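Local coordinates for protein lasso peptide isopeptidase AtxE2 (Asticcacaulis excentricus, PDB 5TXE) that hydrolyses the isopeptide bond of the lasso peptides astexin-2 and astexin-3, recognising chiefly their threaded loop structure and converting them to linear peptides, at residues 89-94 with 385-390; 432-437 with 522-527. The protein carries 1 engineered substitution. All blocks are in the same frame, centred on the assembly; numbering follows the deposited sequence.

Contact 1: 89-94 with 385-390; sequences VVKATD and SPLYDP
The axes of strand segments 89-92 and 385-388, which carry Lys-91 and Leu-387, approach to 8.3 Å with N-to-C directions 138° apart; the strands belong to different sheets, and no direct hydrogen bond joins the segments. The side chains of Lys-91 and Leu-387 slide past each other in opposite directions. Lys-91 leaves with CG anti to its N (chi1 167°) and then bends at chi2, which lays CE over the opposite backbone, 3.3 Å from Leu-387 O and 4.1 Å from Leu-387 CD1. Its ammonium reaches the same carbonyl through a water: Lys-91 NZ is 3.0 Å from the water oxygen and Leu-387 O 2.9 Å from it. NZ also binds Thr-97 O directly. In return, Leu-387 CD1 sits 3.7 Å from both Ala-92 O and Thr-93 O, a methyl against the peptide backbone where the first strand gives way to a loop. Thr-93 O is further engaged by Arg-360. Tyr-388 meets Lys-91 more loosely, at CB, while its OH bonds Arg-87 and its ring meets that of Phe-72. Leu-387 and Tyr-388 form a classic beta bulge against strand 373-378. Face packing of the first and last antiparallel sheets before the hydrolase sheet is consistent with neighbouring blades where a beta-propeller closes, as in prolyl oligopeptidases.

Contact 2: 432-437 with 522-527; sequences PLVIVQ and GLTGLA. Engineered in segment 522-527: Ala-527 (natural residue Ser).
Val-434 and Ile-435 pair in parallel with Gly-522 and Leu-523 inside the mixed central sheet of the alpha/beta-hydrolase domain, the two N-to-C directions differing by 15°. The pairing is regular at first: Gly-522 N gives a 2.7 Å bond to Leu-433 O, and Ile-435 N one of 2.9 Å to Gly-522 O. The chains then splay, the CA separation growing from 4.5 Å at Val-434 and Gly-522 to 5.9 Å at Gln-437 and Gly-525, and side chains add to the backbone bonds. Ile-435 O accepts twice from Thr-524, from N at 3.0 Å nearly in line with the carbonyl, and from OG1 at 2.8 Å in the carbonyl plane on a lone pair. OG1 gets there by standing between its own N and carbonyl carbon (chi1 66°), and it takes a hydrogen from a water that in turn accepts from Gln-437 N. The Gln-437 side chain, extended beyond CG, brings NE2 to Thr-524 O at 2.8 Å, almost straight at 177° and in the plane of its amide, with a weak bond to Gly-529 O besides. On the same face Leu-523 CD1 packs against Ile-435 CB at 3.8 Å; beyond lies helix 528-539. With an alanine in place of Gln-437, the buried Thr-524 O is likely to lose this side-chain donor, and a gap to open beside Leu-523 CD1. Ala-527, engineered from the nucleophilic serine, has a positive phi right before that helix, as in a nucleophile elbow. Polar side chains and a water thus join in where the backbones diverge, shortly before the nucleophile position.

The two contacts lie 35 Å apart between centres and about 21 Å between nearest atoms, so neither touches the other. They follow in series along the chain: contact 1 closes across the 290 residues between its segments before contact 2 opens. Contact 1 joins two antiparallel sheets and lies away from the annotated sites, whereas contact 2 lies within one sheet and includes the nucleophile position, where the backbone of the bound peptide packs on Ala-527. Segment 432-437 runs directly into Tyr-438, which stabilises the alkoxide intermediate, and the nearest atoms of Gly-525 and the His-638 side chain are about 10 Å apart, His-638 being a probable member of the charge relay.

Contact 1: 89-94 with 385-390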
ATOM      1  N   VAL A  89     -12.724  -7.490 -16.226  1.00 28.50           N
ATOM      2  CA  VAL A  89     -13.663  -6.604 -16.889  1.00 29.35           C
ATOM      3  C   VAL A  89     -13.099  -5.929 -18.169  1.00 34.88           C
ATOM      4  O   VAL A  89     -11.926  -5.594 -18.222  1.00 34.27           O
ATOM      5  CB  VAL A  89     -14.109  -5.520 -15.962  1.00 29.92           C
ATOM      6  CG1 VAL A  89     -15.271  -4.736 -16.577  1.00 29.24           C
ATOM      7  CG2 VAL A  89     -14.591  -6.152 -14.655  1.00 33.52           C
ATOM      8  N   VAL A  90     -13.923  -5.810 -19.207  1.00 32.90           N
ATOM      9  CA  VAL A  90     -13.552  -5.128 -20.441  1.00 34.01           C
ATOM     10  C   VAL A  90     -14.579  -4.031 -20.659  1.00 34.45           C
ATOM     11  O   VAL A  90     -15.747  -4.245 -20.498  1.00 33.57           O
ATOM     12  CB  VAL A  90     -13.543  -6.081 -21.615  1.00 36.33           C
ATOM     13  CG1 VAL A  90     -13.363  -5.313 -22.910  1.00 40.10           C
ATOM     14  CG2 VAL A  90     -12.411  -7.084 -21.468  1.00 36.56           C
ATOM     15  N   LYS A  91     -14.120  -2.831 -20.944  1.00 36.30           N
ATOM     16  CA  LYS A  91     -14.991  -1.659 -21.086  1.00 37.72           C
ATOM     17  C   LYS A  91     -14.520  -0.826 -22.299  1.00 37.35           C
ATOM     18  O   LYS A  91     -13.321  -0.551 -22.439  1.00 42.12           O
ATOM     19  CB  LYS A  91     -14.895  -0.826 -19.835  1.00 39.89           C
ATOM     20  CG  LYS A  91     -15.492   0.556 -19.942  1.00 40.81           C
ATOM     21  CD  LYS A  91     -16.996   0.499 -20.054  1.00 40.37           C
ATOM     22  CE  LYS A  91     -17.554   1.884 -19.745  1.00 41.70           C
ATOM     23  NZ  LYS A  91     -19.018   1.901 -19.754  1.00 45.51           N
ATOM     24  N   ALA A  92     -15.441  -0.449 -23.173  1.00 36.25           N
ATOM     25  CA  ALA A  92     -15.078   0.376 -24.357  1.00 39.25           C
ATOM     26  C   ALA A  92     -14.650   1.733 -23.874  1.00 36.71           C
ATOM     27  O   ALA A  92     -15.322   2.336 -23.028  1.00 37.69           O
ATOM     28  CB  ALA A  92     -16.250   0.513 -25.310  1.00 41.32           C
ATOM     29  N   THR A  93     -13.530   2.216 -24.392  1.00 37.26           N
ATOM     30  CA  THR A  93     -13.028   3.496 -23.950  1.00 42.11           C
ATOM     31  C   THR A  93     -13.878   4.666 -24.423  1.00 44.51           C
ATOM     32  O   THR A  93     -13.773   5.732 -23.854  1.00 42.49           O
ATOM     33  CB  THR A  93     -11.586   3.702 -24.350  1.00 44.80           C
ATOM     34  OG1 THR A  93     -11.473   3.548 -25.766  1.00 47.69           O
ATOM     35  CG2 THR A  93     -10.740   2.660 -23.707  1.00 40.58           C
ATOM     36  N   ASP A  94     -14.781   4.479 -25.373  1.00 46.06           N
ATOM     37  CA  ASP A  94     -15.680   5.603 -25.781  1.00 50.51           C
ATOM     38  C   ASP A  94     -16.853   5.863 -24.852  1.00 51.70           C
ATOM     39  O   ASP A  94     -17.597   6.801 -25.044  1.00 45.78           O
ATOM     40  CB  ASP A  94     -16.187   5.428 -27.236  1.00 52.82           C
ATOM     41  CG  ASP A  94     -17.147   4.251 -27.416  1.00 60.73           C
ATOM     42  OD1 ASP A  94     -17.729   3.727 -26.440  1.00 67.08           O
ATOM     43  OD2 ASP A  94     -17.315   3.833 -28.581  1.00 65.73           O
ATOM     44  N   SER A 385     -13.205  12.939 -17.135  1.00 37.35           N
ATOM     45  CA  SER A 385     -14.546  12.408 -17.151  1.00 42.00           C
ATOM     46  C   SER A 385     -14.567  10.954 -16.671  1.00 41.70           C
ATOM     47  O   SER A 385     -13.641  10.197 -16.972  1.00 35.49           O
ATOM     48  CB  SER A 385     -15.075  12.448 -18.593  1.00 48.03           C
ATOM     49  OG  SER A 385     -14.792  13.712 -19.169  1.00 52.57           O
ATOM     50  N   PRO A 386     -15.644  10.546 -15.976  1.00 40.34           N
ATOM     51  CA  PRO A 386     -15.892   9.168 -15.547  1.00 41.50           C
ATOM     52  C   PRO A 386     -15.927   8.256 -16.720  1.00 37.68           C
ATOM     53  O   PRO A 386     -16.456   8.640 -17.720  1.00 37.02           O
ATOM     54  CB  PRO A 386     -17.318   9.207 -14.989  1.00 44.71           C
ATOM     55  CG  PRO A 386     -17.585  10.615 -14.669  1.00 47.24           C
ATOM     56  CD  PRO A 386     -16.753  11.441 -15.616  1.00 47.87           C
ATOM     57  N   LEU A 387     -15.304   7.100 -16.610  1.00 34.47           N
ATOM     58  CA  LEU A 387     -15.431   6.041 -17.596  1.00 35.61           C
ATOM     59  C   LEU A 387     -16.127   4.814 -16.979  1.00 36.87           C
ATOM     60  O   LEU A 387     -17.059   4.315 -17.540  1.00 33.58           O
ATOM     61  CB  LEU A 387     -14.061   5.660 -18.117  1.00 36.29           C
ATOM     62  CG  LEU A 387     -14.078   4.510 -19.103  1.00 39.72           C
ATOM     63  CD1 LEU A 387     -14.833   4.854 -20.375  1.00 42.82           C
ATOM     64  CD2 LEU A 387     -12.647   4.132 -19.430  1.00 41.83           C
ATOM     65  N   TYR A 388     -15.664   4.350 -15.817  1.00 38.28           N
ATOM     66  CA  TYR A 388     -16.236   3.175 -15.134  1.00 38.54           C
ATOM     67  C   TYR A 388     -16.026   3.234 -13.611  1.00 39.59           C
ATOM     68  O   TYR A 388     -14.886   3.328 -13.147  1.00 33.10           O
ATOM     69  CB  TYR A 388     -15.617   1.877 -15.657  1.00 37.65           C
ATOM     70  CG  TYR A 388     -16.138   0.660 -14.964  1.00 38.99           C
ATOM     71  CD1 TYR A 388     -17.326   0.092 -15.344  1.00 43.35           C
ATOM     72  CD2 TYR A 388     -15.450   0.086 -13.896  1.00 43.46           C
ATOM     73  CE1 TYR A 388     -17.821  -1.034 -14.706  1.00 45.06           C
ATOM     74  CE2 TYR A 388     -15.932  -1.039 -13.219  1.00 45.69           C
ATOM     75  CZ  TYR A 388     -17.111  -1.605 -13.622  1.00 50.82           C
ATOM     76  OH  TYR A 388     -17.593  -2.719 -12.960  1.00 48.94           O
ATOM     77  N   ASP A 389     -17.120   3.169 -12.851  1.00 36.79           N
ATOM     78  CA  ASP A 389     -17.049   3.195 -11.403  1.00 34.33           C
ATOM     79  C   ASP A 389     -17.664   1.910 -10.882  1.00 36.65           C
ATOM     80  O   ASP A 389     -18.858   1.717 -11.041  1.00 35.50           O
ATOM     81  CB  ASP A 389     -17.747   4.398 -10.832  1.00 33.01           C
ATOM     82  CG  ASP A 389     -17.430   4.603  -9.324  1.00 35.33           C
ATOM     83  OD1 ASP A 389     -16.999   3.617  -8.654  1.00 38.54           O
ATOM     84  OD2 ASP A 389     -17.616   5.737  -8.815  1.00 31.50           O
ATOM     85  N   PRO A 390     -16.843   1.012 -10.275  1.00 36.81           N
ATOM     86  CA  PRO A 390     -17.381  -0.253  -9.828  1.00 35.04           C
ATOM     87  C   PRO A 390     -18.223  -0.053  -8.587  1.00 33.30           C
ATOM     88  O   PRO A 390     -18.826  -1.004  -8.147  1.00 38.08           O
ATOM     89  CB  PRO A 390     -16.119  -1.091  -9.517  1.00 34.18           C
ATOM     90  CG  PRO A 390     -15.114  -0.092  -9.103  1.00 35.48           C
ATOM     91  CD  PRO A 390     -15.423   1.161  -9.895  1.00 38.11           C
TER
HETATM   92  O   HOH W   1     -19.005   4.874 -19.643  1.00 49.14           O

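Contact 2: 432-437 with 522-527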
ATOM      1  N   PRO A 432     -14.293  14.252  20.302  1.00 33.85           N
ATOM      2  CA  PRO A 432     -13.138  13.355  20.442  1.00 30.77           C
ATOM      3  C   PRO A 432     -12.521  13.122  19.064  1.00 27.99           C
ATOM      4  O   PRO A 432     -13.182  13.233  18.033  1.00 29.80           O
ATOM      5  CB  PRO A 432     -13.751  12.093  21.021  1.00 34.04           C
ATOM      6  CG  PRO A 432     -15.140  12.060  20.447  1.00 33.65           C
ATOM      7  CD  PRO A 432     -15.575  13.535  20.418  1.00 32.95           C
ATOM      8  N   LEU A 433     -11.233  12.899  19.049  1.00 27.92           N
ATOM      9  CA  LEU A 433     -10.489  12.750  17.842  1.00 26.15           C
ATOM     10  C   LEU A 433      -9.858  11.370  17.742  1.00 28.80           C
ATOM     11  O   LEU A 433      -9.285  10.850  18.726  1.00 29.52           O
ATOM     12  CB  LEU A 433      -9.372  13.773  17.871  1.00 28.62           C
ATOM     13  CG  LEU A 433      -8.394  13.769  16.679  1.00 28.43           C
ATOM     14  CD1 LEU A 433      -9.030  14.075  15.357  1.00 30.13           C
ATOM     15  CD2 LEU A 433      -7.252  14.734  16.918  1.00 27.27           C
ATOM     16  N   VAL A 434      -9.875  10.816  16.541  1.00 27.44           N
ATOM     17  CA  VAL A 434      -9.126   9.588  16.259  1.00 26.91           C
ATOM     18  C   VAL A 434      -8.182   9.855  15.097  1.00 26.92           C
ATOM     19  O   VAL A 434      -8.584  10.397  14.059  1.00 27.53           O
ATOM     20  CB  VAL A 434     -10.073   8.431  15.897  1.00 25.72           C
ATOM     21  CG1 VAL A 434      -9.272   7.226  15.427  1.00 27.16           C
ATOM     22  CG2 VAL A 434     -10.947   8.098  17.094  1.00 25.73           C
ATOM     23  N   ILE A 435      -6.932   9.459  15.265  1.00 26.76           N
ATOM     24  CA  ILE A 435      -5.897   9.651  14.247  1.00 26.92           C
ATOM     25  C   ILE A 435      -5.646   8.327  13.514  1.00 25.59           C
ATOM     26  O   ILE A 435      -5.393   7.295  14.161  1.00 23.86           O
ATOM     27  CB  ILE A 435      -4.611  10.155  14.879  1.00 27.32           C
ATOM     28  CG1 ILE A 435      -4.867  11.481  15.608  1.00 29.63           C
ATOM     29  CG2 ILE A 435      -3.577  10.345  13.827  1.00 28.47           C
ATOM     30  CD1 ILE A 435      -3.728  11.898  16.512  1.00 30.92           C
ATOM     31  N   VAL A 436      -5.766   8.379  12.179  1.00 23.54           N
ATOM     32  CA  VAL A 436      -5.514   7.279  11.277  1.00 24.56           C
ATOM     33  C   VAL A 436      -4.278   7.653  10.437  1.00 28.72           C
ATOM     34  O   VAL A 436      -4.201   8.780   9.947  1.00 32.37           O
ATOM     35  CB  VAL A 436      -6.701   7.015  10.401  1.00 24.14           C
ATOM     36  CG1 VAL A 436      -6.448   5.922   9.399  1.00 25.94           C
ATOM     37  CG2 VAL A 436      -7.881   6.676  11.231  1.00 25.06           C
ATOM     38  N   GLN A 437      -3.330   6.721  10.276  1.00 24.01           N
ATOM     39  CA  GLN A 437      -2.098   6.957   9.570  1.00 25.97           C
ATOM     40  C   GLN A 437      -1.904   5.980   8.372  1.00 28.81           C
ATOM     41  O   GLN A 437      -2.586   4.970   8.291  1.00 27.85           O
ATOM     42  CB  GLN A 437      -0.929   6.747  10.531  1.00 27.09           C
ATOM     43  CG  GLN A 437      -1.068   7.355  11.894  1.00 26.75           C
ATOM     44  CD  GLN A 437       0.187   7.119  12.708  1.00 28.79           C
ATOM     45  OE1 GLN A 437       1.252   7.681  12.413  1.00 28.39           O
ATOM     46  NE2 GLN A 437       0.091   6.258  13.707  1.00 27.57           N
ATOM     47  N   GLY A 522      -7.457   9.631  20.313  1.00 27.54           N
ATOM     48  CA  GLY A 522      -7.105   8.265  20.029  1.00 28.14           C
ATOM     49  C   GLY A 522      -6.119   8.195  18.899  1.00 27.19           C
ATOM     50  O   GLY A 522      -6.168   9.007  17.977  1.00 26.66           O
ATOM     51  N   LEU A 523      -5.250   7.188  18.947  1.00 23.24           N
ATOM     52  CA  LEU A 523      -4.271   7.005  17.927  1.00 24.22           C
ATOM     53  C   LEU A 523      -4.283   5.557  17.411  1.00 26.42           C
ATOM     54  O   LEU A 523      -4.322   4.653  18.220  1.00 22.05           O
ATOM     55  CB  LEU A 523      -2.901   7.336  18.486  1.00 23.36           C
ATOM     56  CG  LEU A 523      -1.722   7.193  17.585  1.00 23.97           C
ATOM     57  CD1 LEU A 523      -1.766   8.197  16.435  1.00 26.31           C
ATOM     58  CD2 LEU A 523      -0.446   7.403  18.384  1.00 27.19           C
ATOM     59  N   THR A 524      -4.213   5.385  16.075  1.00 24.85           N
ATOM     60  CA  THR A 524      -4.174   4.090  15.453  1.00 24.00           C
ATOM     61  C   THR A 524      -2.894   3.993  14.625  1.00 25.69           C
ATOM     62  O   THR A 524      -2.353   4.988  14.215  1.00 23.71           O
ATOM     63  CB  THR A 524      -5.345   3.800  14.514  1.00 23.07           C
ATOM     64  OG1 THR A 524      -5.304   4.657  13.379  1.00 23.15           O
ATOM     65  CG2 THR A 524      -6.640   3.995  15.195  1.00 24.65           C
ATOM     66  N   GLY A 525      -2.415   2.786  14.398  1.00 24.86           N
ATOM     67  CA  GLY A 525      -1.311   2.579  13.478  1.00 25.58           C
ATOM     68  C   GLY A 525      -1.121   1.136  13.021  1.00 25.93           C
ATOM     69  O   GLY A 525      -1.439   0.193  13.748  1.00 24.51           O
ATOM     70  N   LEU A 526      -0.662   0.997  11.789  1.00 25.19           N
ATOM     71  CA  LEU A 526      -0.234  -0.244  11.198  1.00 25.46           C
ATOM     72  C   LEU A 526       1.077   0.033  10.469  1.00 25.92           C
ATOM     73  O   LEU A 526       1.280   1.094   9.887  1.00 25.94           O
ATOM     74  CB  LEU A 526      -1.294  -0.748  10.230  1.00 25.68           C
ATOM     75  CG  LEU A 526      -0.927  -2.006   9.448  1.00 28.59           C
ATOM     76  CD1 LEU A 526      -2.200  -2.804   9.175  1.00 28.47           C
ATOM     77  CD2 LEU A 526      -0.263  -1.689   8.115  1.00 27.42           C
ATOM     78  N   ALA A 527       1.989  -0.930  10.522  1.00 27.67           N
ATOM     79  CA  ALA A 527       3.297  -0.833   9.873  1.00 27.30           C
ATOM     80  C   ALA A 527       4.094   0.343  10.471  1.00 28.32           C
ATOM     81  O   ALA A 527       4.256   0.403  11.679  1.00 31.43           O
ATOM     82  CB  ALA A 527       3.128  -0.738   8.360  1.00 26.41           C
TER
HETATM   83  O   HOH W   2      -3.728   4.107  11.215  1.00 24.53           O
HETATM   84  O   HOH W   3      -0.817   3.207  10.169  1.00 27.52           O